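Local coordinates for sugar isomerase (Sinorhizobium meliloti, PDB 3QC0), which binds zinc in a xylose isomerase-like TIM barrel and probably catalyses the isomerisation of a sugar, at residues A[122-133]-A[164-172]. Residues are numbered along the deposited sequence; the frame is centred on the assembly and turned at random.
Sequences VEGIAAVLPHAR and ICETLGPGV
Leu168 packs as a knob into a hole on the face of helix 122-133, formed by Val122, Ile125, Ala126 and Leu129. Its chi1 of -70° sets CG anti to the carbonyl carbon, carrying CD1 to Ile125 and CD2 to Ala126 and Val122. CD1 presses on Ile125 CG2 at 3.4 Å, tighter than usual for two carbons, the side chains crossing at about a right angle; CD2 lies 3.8 Å from Ala126 CB and equally near Val122 CG1. Leu168 CB meets Leu129 CD1 at 3.8 Å, obliquely, in the modelled Leu129 conformer. Shortened to an alanine, Leu168 would lose both methyls, which would probably leave the hole unfilled. One turn earlier Ile164 CG1 meets Val122 CG2 at 3.8 Å, the side chains oblique to each other. Beyond the helix end, Gly171 has positive phi (99°), where a CB would jam against Pro170 O. The short helix axes pass 10.6 Å apart at -49°; the cross-segment contacts are chiefly aliphatic, and no hydrogen bond joins the segments. In chain order helix 114-135, strand 139-141, helix 158-168 and strand 172-177 alternate as in a TIM barrel, Ile125 and Ile164 both resting on Ile141 of strand 139-141, while Val172 begins the adjacent parallel strand.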
# COMPACT_ATOMS: atom_id res chain seq x y z
N VAL A 122 10.13 16.46 5.65
CA VAL A 122 9.61 17.61 6.40
C VAL A 122 10.59 18.80 6.30
O VAL A 122 10.19 19.94 6.02
CB VAL A 122 9.31 17.25 7.85
CG1 VAL A 122 8.83 18.47 8.63
CG2 VAL A 122 8.26 16.10 7.87
N GLU A 123 11.86 18.54 6.51
CA GLU A 123 12.88 19.57 6.45
C GLU A 123 12.98 20.18 5.05
O GLU A 123 13.16 21.39 4.89
CB GLU A 123 14.23 19.01 6.85
CG GLU A 123 14.38 18.64 8.29
CD GLU A 123 15.71 17.86 8.56
OE1 GLU A 123 16.50 17.57 7.62
OE2 GLU A 123 15.94 17.52 9.72
N GLY A 124 12.82 19.35 4.04
CA GLY A 124 12.91 19.80 2.66
C GLY A 124 11.75 20.72 2.31
O GLY A 124 11.93 21.79 1.68
N ILE A 125 10.53 20.31 2.68
CA ILE A 125 9.33 21.16 2.48
C ILE A 125 9.49 22.47 3.22
O ILE A 125 9.24 23.54 2.64
CB ILE A 125 8.02 20.46 2.82
CG1 ILE A 125 7.89 19.18 1.97
CG2 ILE A 125 6.84 21.38 2.59
CD1 ILE A 125 6.70 18.26 2.42
N ALA A 126 9.98 22.41 4.44
CA ALA A 126 10.20 23.62 5.22
C ALA A 126 11.19 24.57 4.53
O ALA A 126 11.00 25.79 4.57
CB ALA A 126 10.71 23.29 6.58
N ALA A 127 12.19 24.00 3.87
CA ALA A 127 13.22 24.78 3.18
C ALA A 127 12.66 25.47 1.93
O ALA A 127 13.09 26.59 1.58
CB ALA A 127 14.45 23.91 2.80
N VAL A 128 11.71 24.81 1.26
CA VAL A 128 11.09 25.31 0.05
C VAL A 128 9.98 26.34 0.35
O VAL A 128 9.73 27.24 -0.44
CB VAL A 128 10.52 24.14 -0.80
CG1 VAL A 128 9.74 24.66 -2.05
CG2 VAL A 128 11.66 23.18 -1.22
N LEU A 129 9.30 26.17 1.49
CA LEU A 129 8.10 26.94 1.76
C LEU A 129 8.28 28.45 1.58
O LEU A 129 7.44 29.07 0.92
CB LEU A 129 7.55 26.62 3.15
CG LEU A 129 6.45 25.55 3.14
CD1 LEU A 129 6.12 24.98 4.54
CD2 LEU A 129 5.19 26.11 2.45
N PRO A 130 9.35 29.04 2.14
CA PRO A 130 9.44 30.52 1.96
C PRO A 130 9.45 30.95 0.49
O PRO A 130 8.85 31.99 0.15
CB PRO A 130 10.73 30.89 2.70
CG PRO A 130 10.92 29.76 3.72
CD PRO A 130 10.43 28.54 3.00
N HIS A 131 10.12 30.17 -0.35
CA HIS A 131 10.13 30.45 -1.77
C HIS A 131 8.75 30.32 -2.37
O HIS A 131 8.31 31.14 -3.16
CB HIS A 131 11.13 29.53 -2.45
CG HIS A 131 11.49 29.96 -3.82
ND1 HIS A 131 12.49 30.86 -4.05
CD2 HIS A 131 11.01 29.60 -5.03
CE1 HIS A 131 12.60 31.05 -5.36
NE2 HIS A 131 11.69 30.32 -5.97
N ALA A 132 8.03 29.26 -1.98
CA ALA A 132 6.69 29.03 -2.47
C ALA A 132 5.73 30.13 -2.01
O ALA A 132 4.91 30.62 -2.79
CB ALA A 132 6.19 27.62 -2.00
N ARG A 133 5.80 30.49 -0.74
CA ARG A 133 4.92 31.53 -0.20
C ARG A 133 5.17 32.87 -0.89
O ARG A 133 4.22 33.54 -1.28
CB ARG A 133 5.07 31.61 1.31
CG ARG A 133 4.42 30.42 2.04
CD ARG A 133 4.61 30.49 3.59
NE ARG A 133 3.54 31.21 4.28
CZ ARG A 133 3.70 31.84 5.45
NH1 ARG A 133 4.89 31.89 6.04
NH2 ARG A 133 2.68 32.45 6.01
N ILE A 164 2.20 16.55 8.66
CA ILE A 164 3.27 17.39 8.19
C ILE A 164 2.74 18.81 7.95
O ILE A 164 3.43 19.76 8.28
CB ILE A 164 3.92 16.82 6.90
CG1 ILE A 164 4.54 15.43 7.18
CG2 ILE A 164 4.92 17.82 6.27
CD1 ILE A 164 4.95 14.64 5.92
N CYS A 165 1.56 18.95 7.35
CA CYS A 165 0.92 20.26 7.12
C CYS A 165 0.78 20.98 8.43
O CYS A 165 1.06 22.17 8.51
CB CYS A 165 -0.41 20.12 6.42
SG CYS A 165 -0.33 19.61 4.72
N GLU A 166 0.36 20.28 9.47
CA GLU A 166 0.20 20.94 10.78
C GLU A 166 1.53 21.41 11.35
O GLU A 166 1.59 22.48 12.02
CB GLU A 166 -0.48 20.01 11.77
CG GLU A 166 -1.92 19.80 11.48
CD GLU A 166 -2.69 19.28 12.69
OE1 GLU A 166 -2.42 18.14 13.15
OE2 GLU A 166 -3.55 20.02 13.20
N THR A 167 2.59 20.65 11.13
CA THR A 167 3.93 20.96 11.65
C THR A 167 4.52 22.19 10.95
O THR A 167 5.17 23.06 11.58
CB THR A 167 4.88 19.79 11.46
OG1 THR A 167 4.44 18.65 12.23
CG2 THR A 167 6.32 20.15 11.88
N LEU A 168 4.25 22.29 9.66
CA LEU A 168 4.93 23.28 8.84
C LEU A 168 4.20 24.57 8.72
O LEU A 168 4.81 25.60 8.41
CB LEU A 168 5.14 22.72 7.44
CG LEU A 168 6.16 21.60 7.42
CD1 LEU A 168 6.30 21.23 5.97
CD2 LEU A 168 7.52 21.99 8.08
N GLY A 169 2.88 24.51 8.83
CA GLY A 169 2.07 25.70 8.86
C GLY A 169 1.58 26.19 7.52
O GLY A 169 1.36 25.43 6.60
N PRO A 170 1.39 27.50 7.38
CA PRO A 170 0.63 27.98 6.22
C PRO A 170 1.38 27.84 4.91
O PRO A 170 2.63 27.83 4.93
CB PRO A 170 0.45 29.50 6.51
CG PRO A 170 1.45 29.82 7.63
CD PRO A 170 1.55 28.54 8.42
N GLY A 171 0.64 27.62 3.83
CA GLY A 171 1.26 27.48 2.49
C GLY A 171 1.45 26.07 1.97
O GLY A 171 1.87 25.87 0.82
N VAL A 172 1.10 25.12 2.85
CA VAL A 172 1.23 23.72 2.49
C VAL A 172 -0.09 23.01 2.80
O VAL A 172 -0.70 23.16 3.87
CB VAL A 172 2.51 23.05 3.08
CG1 VAL A 172 2.51 23.02 4.61
CG2 VAL A 172 2.70 21.62 2.49